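Local coordinates for capsid protein (Macrobrachium rosenbergii nodavirus, PDB 5YKU) that forms the protrusion domain of the viral capsid protein, which probably builds the dimeric spikes on the surface of this shrimp nodavirus particle, at residues K41-P46 against D83-F88; V45-R50 against Q114-R119; C59-N64 against F98-D103. All coordinates share one frame; numbering follows the deposited sequence.

Overall arrangement
The three contacts join neighbouring strands of one antiparallel sheet. Contacts 1 and 2 share strand 41-47, which lies between strands 81-89 and 114-121, whereas contact 3 pairs strands 57-63 and 96-104 farther across the sheet. Contacts 1 and 3 are partly buried: each has an apolar face, and these faces meet where Ile86 and Phe88 pack on Cys63 and Phe88 meets Phe98 edge-to-face. Their other faces are mixed, with threonines and water in contact 3 but mainly aliphatic and aromatic groups in contact 1. Contact 2, at the surface, adds to its backbone bonds a glutamine amide, a water and a tyrosine ring held between a glutamine methylene and an arginine.

Contact 1: K41-P46 against D83-F88; sequences KFIIVP and DGYISF
Ile44 O is gripped by two donors, Ile86 N at 2.9 Å and, more weakly, the CA-H of Tyr85, whose CA lies 3.3 Å from Ile44 O. Ile86 O is held by Ile44 N at 3.0 Å and by the CA-H of Ile43. A second pair of backbone bonds joins Phe42 and Phe88. These belong to an antiparallel ladder central to the sheet of the all-beta protrusion domain. Its inner face carries Phe42, Ile44, Ile86 and Phe88, apolar groups suited to burial: the last three pack on Phe98, Phe42 on Ile117 of strand 114-121. Phe88 CG sits between the backbone N and the carbonyl carbon (chi1 72°), which swings the ring toward strand 41-46. Phe42 CB lies over a ring face, 4.0 Å from the Phe88 centroid, while the two rings, nearly parallel (20°), are displaced until little of one lies above the other. Ile44 CG2 touches both Phe88 CE1 (3.7 Å) and Ile86 CB (3.6 Å). On the other face Ile43 CD1 reaches over Ser87 CB at 3.7 Å, and Val45 CG1 touches Tyr85 CB. Pro46 has no N-H to extend the ladder; its CD lies 3.1 Å from Gly84 O, with CG near Asp83 N.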
loop_
_atom_site.group_PDB
_atom_site.type_symbol
_atom_site.label_atom_id
_atom_site.label_comp_id
_atom_site.label_asym_id
_atom_site.label_seq_id
_atom_site.Cartn_x
_atom_site.Cartn_y
_atom_site.Cartn_z
ATOM N N LYS A 41 13.828 -3.789 -3.588
ATOM C CA LYS A 41 12.650 -4.067 -4.449
ATOM C C LYS A 41 11.643 -4.820 -3.598
ATOM O O LYS A 41 11.932 -5.762 -2.878
ATOM C CB LYS A 41 13.055 -4.925 -5.614
ATOM C CG LYS A 41 14.079 -4.229 -6.455
ATOM C CD LYS A 41 14.831 -5.270 -7.302
ATOM C CE LYS A 41 15.742 -4.699 -8.427
ATOM N NZ LYS A 41 16.542 -5.853 -9.050
ATOM N N PHE A 42 10.394 -4.397 -3.725
ATOM C CA PHE A 42 9.264 -4.842 -2.908
ATOM C C PHE A 42 8.072 -5.094 -3.755
ATOM O O PHE A 42 7.902 -4.567 -4.908
ATOM C CB PHE A 42 8.892 -3.755 -1.928
ATOM C CG PHE A 42 9.987 -3.408 -0.971
ATOM C CD1 PHE A 42 10.111 -4.150 0.215
ATOM C CD2 PHE A 42 10.889 -2.369 -1.204
ATOM C CE1 PHE A 42 11.114 -3.816 1.157
ATOM C CE2 PHE A 42 11.884 -2.063 -0.313
ATOM C CZ PHE A 42 12.022 -2.776 0.901
ATOM N N ILE A 43 7.117 -5.835 -3.172
ATOM C CA ILE A 43 5.695 -5.853 -3.607
ATOM C C ILE A 43 4.868 -5.366 -2.455
ATOM O O ILE A 43 5.085 -5.815 -1.316
ATOM C CB ILE A 43 5.310 -7.311 -3.977
ATOM C CG1 ILE A 43 5.956 -7.828 -5.191
ATOM C CG2 ILE A 43 3.777 -7.397 -4.213
ATOM C CD1 ILE A 43 5.553 -7.165 -6.499
ATOM N N ILE A 44 3.927 -4.493 -2.675
ATOM C CA ILE A 44 2.911 -4.105 -1.651
ATOM C C ILE A 44 1.554 -4.603 -2.138
ATOM O O ILE A 44 1.197 -4.423 -3.341
ATOM C CB ILE A 44 2.974 -2.581 -1.412
ATOM C CG1 ILE A 44 2.005 -2.141 -0.325
ATOM C CG2 ILE A 44 2.788 -1.755 -2.693
ATOM C CD1 ILE A 44 2.212 -0.741 0.103
ATOM N N VAL A 45 0.859 -5.196 -1.223
ATOM C CA VAL A 45 -0.483 -5.729 -1.473
ATOM C C VAL A 45 -1.467 -5.220 -0.458
ATOM O O VAL A 45 -1.069 -4.861 0.663
ATOM C CB VAL A 45 -0.538 -7.286 -1.416
ATOM C CG1 VAL A 45 0.353 -7.838 -2.483
ATOM C CG2 VAL A 45 -0.148 -7.836 -0.056
ATOM N N PRO A 46 -2.713 -5.070 -0.792
ATOM C CA PRO A 46 -3.749 -4.751 0.176
ATOM C C PRO A 46 -4.061 -5.899 1.046
ATOM O O PRO A 46 -3.941 -7.051 0.620
ATOM C CB PRO A 46 -4.925 -4.345 -0.687
ATOM C CG PRO A 46 -4.758 -5.215 -1.947
ATOM C CD PRO A 46 -3.275 -5.331 -2.124
ATOM N N ASP A 83 -7.740 -5.525 -3.659
ATOM C CA ASP A 83 -7.216 -6.106 -4.920
ATOM C C ASP A 83 -6.070 -5.272 -5.445
ATOM O O ASP A 83 -5.821 -4.146 -5.075
ATOM C CB ASP A 83 -8.376 -6.245 -5.946
ATOM C CG ASP A 83 -8.096 -7.229 -7.158
ATOM O OD1 ASP A 83 -7.114 -7.896 -7.167
ATOM O OD2 ASP A 83 -9.079 -7.192 -7.983
ATOM N N GLY A 84 -5.376 -5.907 -6.361
ATOM C CA GLY A 84 -4.230 -5.317 -7.031
ATOM C C GLY A 84 -2.950 -5.478 -6.228
ATOM O O GLY A 84 -2.887 -6.129 -5.135
ATOM N N TYR A 85 -1.858 -4.894 -6.752
ATOM C CA TYR A 85 -0.595 -4.870 -6.036
ATOM C C TYR A 85 0.251 -3.858 -6.783
ATOM O O TYR A 85 -0.044 -3.474 -7.904
ATOM C CB TYR A 85 0.109 -6.219 -6.016
ATOM C CG TYR A 85 0.560 -6.681 -7.381
ATOM C CD1 TYR A 85 -0.272 -7.487 -8.182
ATOM C CD2 TYR A 85 1.773 -6.404 -7.864
ATOM C CE1 TYR A 85 0.099 -7.913 -9.424
ATOM C CE2 TYR A 85 2.180 -6.813 -9.152
ATOM C CZ TYR A 85 1.312 -7.524 -9.903
ATOM O OH TYR A 85 1.756 -7.953 -11.139
ATOM N N ILE A 86 1.309 -3.402 -6.101
ATOM C CA ILE A 86 2.316 -2.522 -6.786
ATOM C C ILE A 86 3.687 -3.139 -6.614
ATOM O O ILE A 86 4.046 -3.524 -5.475
ATOM C CB ILE A 86 2.252 -1.118 -6.220
ATOM C CG1 ILE A 86 0.860 -0.481 -6.488
ATOM C CG2 ILE A 86 3.349 -0.249 -6.779
ATOM C CD1 ILE A 86 0.542 0.731 -5.673
ATOM N N SER A 87 4.492 -3.202 -7.652
ATOM C CA SER A 87 5.892 -3.473 -7.594
ATOM C C SER A 87 6.625 -2.192 -7.614
ATOM O O SER A 87 6.341 -1.336 -8.443
ATOM C CB SER A 87 6.266 -4.317 -8.770
ATOM O OG SER A 87 6.074 -3.612 -9.938
ATOM N N PHE A 88 7.551 -2.021 -6.684
ATOM C CA PHE A 88 8.295 -0.786 -6.587
ATOM C C PHE A 88 9.635 -1.016 -5.940
ATOM O O PHE A 88 9.858 -1.980 -5.220
ATOM C CB PHE A 88 7.510 0.296 -5.820
ATOM C CG PHE A 88 7.413 0.039 -4.355
ATOM C CD1 PHE A 88 6.475 -0.823 -3.840
ATOM C CD2 PHE A 88 8.282 0.650 -3.504
ATOM C CE1 PHE A 88 6.437 -1.086 -2.441
ATOM C CE2 PHE A 88 8.242 0.366 -2.125
ATOM C CZ PHE A 88 7.324 -0.506 -1.610
#

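Contact 2: V45-R50 against Q114-R119; sequences VPYMDR and QYRIIR
Val45 and Arg116 form an antiparallel hydrogen-bonded pair, joined by two nearly straight backbone bonds of 2.9 Å (Val45 N to Arg116 O and Arg116 N to Val45 O), but the N-to-C directions of the strand segments make 135°, well short of antiparallel, as the chain leaves the sheet for a loop. Tyr47 N still reaches Gln114 O, from well above the carbonyl plane; that oxygen also accepts from Tyr74 OH. The Tyr47 ring is sandwiched. Gln114 CB lies over one face, 3.7 Å from the ring centroid, and Arg116 approaches the opposite face in a rather long cation-pi contact, its CZ 5.0 Å from that centroid. Tyr115 O meets the ring edge at CE2. Arginine suits this place: bent at chi3 (-55°), it arches over the ring while NH1 bonds to Ala13 O of strand 10-18. Beyond the ring, the extended Gln114 side chain lays its amide along the loop: OE1 accepts from Asp49 N at 2.9 Å, and NE2 donates to Asp49 O at 3.0 Å. A glutamine offers just the donor and acceptor that one residue's backbone needs. OE1 also accepts from a water, which donates a second bond to Tyr47 O, 2.8 Å from that water. This is the end of an antiparallel strand pair in the all-beta sheet, where a side-chain amide continues the pairing along the loop.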
loop_
_atom_site.group_PDB
_atom_site.type_symbol
_atom_site.label_atom_id
_atom_site.label_comp_id
_atom_site.label_asym_id
_atom_site.label_seq_id
_atom_site.Cartn_x
_atom_site.Cartn_y
_atom_site.Cartn_z
ATOM N N VAL A 45 0.859 -5.196 -1.223
ATOM C CA VAL A 45 -0.483 -5.729 -1.473
ATOM C C VAL A 45 -1.467 -5.220 -0.458
ATOM O O VAL A 45 -1.069 -4.861 0.663
ATOM C CB VAL A 45 -0.538 -7.286 -1.416
ATOM C CG1 VAL A 45 0.353 -7.838 -2.483
ATOM C CG2 VAL A 45 -0.148 -7.836 -0.056
ATOM N N PRO A 46 -2.713 -5.070 -0.792
ATOM C CA PRO A 46 -3.749 -4.751 0.176
ATOM C C PRO A 46 -4.061 -5.899 1.046
ATOM O O PRO A 46 -3.941 -7.051 0.620
ATOM C CB PRO A 46 -4.925 -4.345 -0.687
ATOM C CG PRO A 46 -4.758 -5.215 -1.947
ATOM C CD PRO A 46 -3.275 -5.331 -2.124
ATOM N N TYR A 47 -4.492 -5.642 2.242
ATOM C CA TYR A 47 -5.174 -6.660 3.089
ATOM C C TYR A 47 -6.320 -5.972 3.752
ATOM O O TYR A 47 -6.449 -4.734 3.686
ATOM C CB TYR A 47 -4.231 -7.375 4.079
ATOM C CG TYR A 47 -3.868 -6.612 5.332
ATOM C CD1 TYR A 47 -4.634 -6.814 6.496
ATOM C CD2 TYR A 47 -2.806 -5.752 5.436
ATOM C CE1 TYR A 47 -4.334 -6.162 7.682
ATOM C CE2 TYR A 47 -2.496 -5.086 6.576
ATOM C CZ TYR A 47 -3.297 -5.296 7.677
ATOM O OH TYR A 47 -2.964 -4.591 8.860
HETATM N N MSE A 48 -7.181 -6.694 4.403
HETATM C CA MSE A 48 -8.320 -6.135 5.110
HETATM C C MSE A 48 -8.547 -6.873 6.396
HETATM O O MSE A 48 -8.711 -8.097 6.464
HETATM C CB MSE A 48 -9.553 -6.105 4.219
HETATM C CG MSE A 48 -10.628 -5.194 4.705
HETATM SE SE MSE A 48 -11.947 -4.787 3.276
HETATM C CE MSE A 48 -10.834 -3.663 2.151
ATOM N N ASP A 49 -8.720 -6.076 7.449
ATOM C CA ASP A 49 -9.201 -6.539 8.746
ATOM C C ASP A 49 -9.937 -5.329 9.289
ATOM O O ASP A 49 -9.333 -4.511 10.012
ATOM C CB ASP A 49 -8.055 -7.015 9.653
ATOM C CG ASP A 49 -8.565 -7.389 10.972
ATOM O OD1 ASP A 49 -9.738 -7.542 11.222
ATOM O OD2 ASP A 49 -7.693 -7.673 11.910
ATOM N N ARG A 50 -11.176 -5.146 8.872
ATOM C CA ARG A 50 -11.786 -3.803 8.935
ATOM C C ARG A 50 -13.264 -3.904 8.796
ATOM O O ARG A 50 -13.788 -4.490 7.814
ATOM C CB ARG A 50 -11.215 -2.993 7.786
ATOM C CG ARG A 50 -11.657 -1.544 7.726
ATOM C CD ARG A 50 -11.121 -0.887 6.473
ATOM N NE ARG A 50 -11.512 0.508 6.290
ATOM C CZ ARG A 50 -12.624 0.945 5.720
ATOM N NH1 ARG A 50 -13.609 0.128 5.381
ATOM N NH2 ARG A 50 -12.748 2.247 5.522
ATOM N N GLN A 114 -5.562 -0.778 4.596
ATOM C CA GLN A 114 -4.396 -1.486 5.190
ATOM C C GLN A 114 -3.576 -2.141 4.133
ATOM O O GLN A 114 -4.083 -2.659 3.141
ATOM C CB GLN A 114 -4.942 -2.540 6.154
ATOM C CG GLN A 114 -5.765 -1.924 7.327
ATOM C CD GLN A 114 -6.766 -2.892 7.851
ATOM O OE1 GLN A 114 -7.635 -3.423 7.121
ATOM N NE2 GLN A 114 -6.771 -3.155 9.136
ATOM N N TYR A 115 -2.277 -2.152 4.318
ATOM C CA TYR A 115 -1.346 -2.683 3.374
ATOM C C TYR A 115 -0.304 -3.565 4.019
ATOM O O TYR A 115 -0.020 -3.485 5.215
ATOM C CB TYR A 115 -0.667 -1.553 2.560
ATOM C CG TYR A 115 0.299 -0.732 3.367
ATOM C CD1 TYR A 115 1.563 -1.184 3.696
ATOM C CD2 TYR A 115 -0.054 0.566 3.761
ATOM C CE1 TYR A 115 2.437 -0.312 4.402
ATOM C CE2 TYR A 115 0.737 1.349 4.519
ATOM C CZ TYR A 115 2.002 0.905 4.807
ATOM O OH TYR A 115 2.843 1.732 5.582
ATOM N N ARG A 116 0.253 -4.488 3.203
ATOM C CA ARG A 116 1.315 -5.448 3.585
ATOM C C ARG A 116 2.436 -5.321 2.590
ATOM O O ARG A 116 2.178 -5.392 1.379
ATOM C CB ARG A 116 0.734 -6.841 3.646
ATOM C CG ARG A 116 1.788 -7.882 4.028
ATOM C CD ARG A 116 1.177 -9.302 4.017
ATOM N NE ARG A 116 0.001 -9.421 4.847
ATOM C CZ ARG A 116 -0.034 -9.442 6.156
ATOM N NH1 ARG A 116 1.052 -9.487 6.878
ATOM N NH2 ARG A 116 -1.241 -9.540 6.730
ATOM N N ILE A 117 3.630 -5.200 3.071
ATOM C CA ILE A 117 4.818 -5.141 2.190
ATOM C C ILE A 117 5.553 -6.419 2.252
ATOM O O ILE A 117 5.764 -7.020 3.353
ATOM C CB ILE A 117 5.714 -3.961 2.569
ATOM C CG1 ILE A 117 4.987 -2.655 2.210
ATOM C CG2 ILE A 117 7.071 -4.059 1.847
ATOM C CD1 ILE A 117 5.659 -1.376 2.600
ATOM N N ILE A 118 5.840 -6.981 1.083
ATOM C CA ILE A 118 6.558 -8.232 0.911
ATOM C C ILE A 118 7.944 -7.931 0.404
ATOM O O ILE A 118 8.125 -7.242 -0.663
ATOM C CB ILE A 118 5.883 -9.197 -0.009
ATOM C CG1 ILE A 118 4.511 -9.524 0.595
ATOM C CG2 ILE A 118 6.683 -10.462 -0.213
ATOM C CD1 ILE A 118 3.606 -10.166 -0.389
ATOM N N ARG A 119 8.998 -8.441 1.078
ATOM C CA ARG A 119 10.376 -8.249 0.711
ATOM C C ARG A 119 11.081 -9.571 0.566
ATOM O O ARG A 119 11.070 -10.377 1.513
ATOM C CB ARG A 119 11.095 -7.472 1.852
ATOM C CG ARG A 119 12.563 -7.255 1.610
ATOM C CD ARG A 119 13.219 -6.683 2.863
ATOM N NE ARG A 119 14.668 -6.768 2.843
ATOM C CZ ARG A 119 15.451 -6.817 3.911
ATOM N NH1 ARG A 119 16.724 -6.957 3.684
ATOM N NH2 ARG A 119 14.865 -6.804 5.117
HETATM O O HOH W 1 -7.933 -2.533 4.484
#

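Contact 3: C59-N64 against F98-D103; sequences CTITCN and FTLVTD
Strands 59-63 and 98-103 run antiparallel, at 161° and 4.6 Å between their axes, in unbroken register from Cys59 opposite Thr102 to Cys63 opposite Phe98. Four backbone bonds hold them: Thr60 and Val101 exchange one pair, Thr62 and Thr99 another, the shortest being Thr99 N to Thr62 O at 2.8 Å. On the inner face, Cys63 SG lies over the Phe98 ring, 4.2 Å from its centroid and nearer the ring's edge than its centre, in a sulfur-aromatic contact. The sulfur is placed there because it stands opposite the backbone N (chi1 -178°), while Cys63 CB comes within 3.6 Å of Phe98 CE2. Next along, Ile61 and Leu100 run alongside each other, Ile61 CD1 touching Leu100 CD2 at 3.7 Å; Ile61 CG2 spreads back toward Phe98 CB. Cys59 SG packs on Thr102 CG2, the methyl branch of a threonine whose hydroxyl is turned to Gln27 O in a weak bond. These residues line the buried face of the curled antiparallel sheet of this all-beta domain, where Trp19 covers Ile61, Leu100 and Phe98. The other face carries Thr60, Thr62, Thr99 and Val101, all beta-branched and so suited to an extended chain, and here threonine hydroxyls bind the waters. One water links Thr60 OG1 to Val101 O, another links Thr62 OG1 to Thr99 O, so both carbonyls serve a water as well as a backbone N-H. Where strand 59-63 ends, the side chains of Asn64 and Thr99 cross at about a right angle. Thr99 OG1 donates to Asn64 OD1 at 2.7 Å, using a lone pair of OD1 that lies in the amide plane.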
loop_
_atom_site.group_PDB
_atom_site.type_symbol
_atom_site.label_atom_id
_atom_site.label_comp_id
_atom_site.label_asym_id
_atom_site.label_seq_id
_atom_site.Cartn_x
_atom_site.Cartn_y
_atom_site.Cartn_z
ATOM N N CYS A 59 -11.048 3.538 -2.456
ATOM C CA CYS A 59 -9.697 4.093 -2.499
ATOM C C CYS A 59 -8.894 3.372 -3.556
ATOM O O CYS A 59 -8.967 2.138 -3.630
ATOM C CB CYS A 59 -9.057 3.871 -1.092
ATOM S SG CYS A 59 -7.305 4.390 -1.040
ATOM N N THR A 60 -8.189 4.132 -4.337
ATOM C CA THR A 60 -7.304 3.607 -5.380
ATOM C C THR A 60 -5.926 4.141 -5.201
ATOM O O THR A 60 -5.781 5.401 -4.963
ATOM C CB THR A 60 -7.823 3.969 -6.784
ATOM O OG1 THR A 60 -9.203 3.647 -6.894
ATOM C CG2 THR A 60 -7.094 3.262 -7.840
ATOM N N ILE A 61 -4.908 3.333 -5.281
ATOM C CA ILE A 61 -3.525 3.726 -4.969
ATOM C C ILE A 61 -2.623 3.352 -6.075
ATOM O O ILE A 61 -2.681 2.237 -6.600
ATOM C CB ILE A 61 -3.051 3.092 -3.658
ATOM C CG1 ILE A 61 -4.166 3.441 -2.618
ATOM C CG2 ILE A 61 -1.628 3.545 -3.321
ATOM C CD1 ILE A 61 -3.763 3.106 -1.281
ATOM N N THR A 62 -1.714 4.283 -6.430
ATOM C CA THR A 62 -0.619 4.014 -7.327
ATOM C C THR A 62 0.674 4.528 -6.683
ATOM O O THR A 62 0.605 5.312 -5.705
ATOM C CB THR A 62 -0.867 4.671 -8.704
ATOM O OG1 THR A 62 -1.005 6.092 -8.513
ATOM C CG2 THR A 62 -2.023 4.100 -9.413
ATOM N N CYS A 63 1.814 4.148 -7.216
ATOM C CA CYS A 63 3.121 4.575 -6.673
ATOM C C CYS A 63 3.826 5.529 -7.621
ATOM O O CYS A 63 3.793 5.304 -8.843
ATOM C CB CYS A 63 3.975 3.346 -6.457
ATOM S SG CYS A 63 5.587 3.650 -5.736
ATOM N N ASN A 64 4.379 6.575 -7.066
ATOM C CA ASN A 64 5.029 7.641 -7.862
ATOM C C ASN A 64 6.451 7.329 -8.129
ATOM O O ASN A 64 7.047 8.068 -8.915
ATOM C CB ASN A 64 4.988 8.946 -7.057
ATOM C CG ASN A 64 3.654 9.505 -6.813
ATOM O OD1 ASN A 64 2.648 8.954 -6.976
ATOM N ND2 ASN A 64 3.694 10.723 -6.305
ATOM N N PHE A 98 3.338 7.251 -2.616
ATOM C CA PHE A 98 2.075 6.776 -3.228
ATOM C C PHE A 98 1.067 7.854 -3.349
ATOM O O PHE A 98 1.008 8.742 -2.499
ATOM C CB PHE A 98 1.481 5.619 -2.373
ATOM C CG PHE A 98 2.413 4.435 -2.315
ATOM C CD1 PHE A 98 3.481 4.409 -1.392
ATOM C CD2 PHE A 98 2.245 3.354 -3.121
ATOM C CE1 PHE A 98 4.381 3.349 -1.394
ATOM C CE2 PHE A 98 3.147 2.301 -3.099
ATOM C CZ PHE A 98 4.216 2.295 -2.240
ATOM N N THR A 99 0.295 7.763 -4.401
ATOM C CA THR A 99 -0.844 8.662 -4.633
ATOM C C THR A 99 -2.121 7.941 -4.374
ATOM O O THR A 99 -2.353 6.833 -4.936
ATOM C CB THR A 99 -0.854 9.218 -6.047
ATOM O OG1 THR A 99 0.328 10.062 -6.173
ATOM C CG2 THR A 99 -2.047 10.128 -6.295
ATOM N N LEU A 100 -2.935 8.414 -3.509
ATOM C CA LEU A 100 -4.205 7.928 -3.107
ATOM C C LEU A 100 -5.316 8.759 -3.661
ATOM O O LEU A 100 -5.301 9.983 -3.570
ATOM C CB LEU A 100 -4.369 7.849 -1.597
ATOM C CG LEU A 100 -3.344 6.955 -0.837
ATOM C CD1 LEU A 100 -2.093 7.784 -0.495
ATOM C CD2 LEU A 100 -3.939 6.353 0.395
ATOM N N VAL A 101 -6.290 8.157 -4.309
ATOM C CA VAL A 101 -7.492 8.806 -4.812
ATOM C C VAL A 101 -8.676 8.187 -4.100
ATOM O O VAL A 101 -8.870 6.936 -4.207
ATOM C CB VAL A 101 -7.604 8.695 -6.309
ATOM C CG1 VAL A 101 -8.931 9.345 -6.793
ATOM C CG2 VAL A 101 -6.398 9.235 -7.071
ATOM N N THR A 102 -9.357 8.970 -3.318
ATOM C CA THR A 102 -10.466 8.479 -2.487
ATOM C C THR A 102 -11.751 9.079 -2.914
ATOM O O THR A 102 -11.840 10.237 -3.225
ATOM C CB THR A 102 -10.219 8.610 -1.013
ATOM O OG1 THR A 102 -9.935 9.993 -0.724
ATOM C CG2 THR A 102 -9.011 7.785 -0.548
ATOM N N ASP A 103 -12.807 8.300 -2.894
ATOM C CA ASP A 103 -14.170 8.686 -3.221
ATOM C C ASP A 103 -15.070 7.913 -2.231
ATOM O O ASP A 103 -15.318 6.715 -2.377
ATOM C CB ASP A 103 -14.501 8.334 -4.691
ATOM C CG ASP A 103 -15.905 8.637 -5.027
ATOM O OD1 ASP A 103 -16.739 8.982 -4.202
ATOM O OD2 ASP A 103 -16.202 8.325 -6.227
HETATM O O HOH W 2 -10.683 5.664 -5.837
HETATM O O HOH W 3 -3.429 6.937 -7.615
#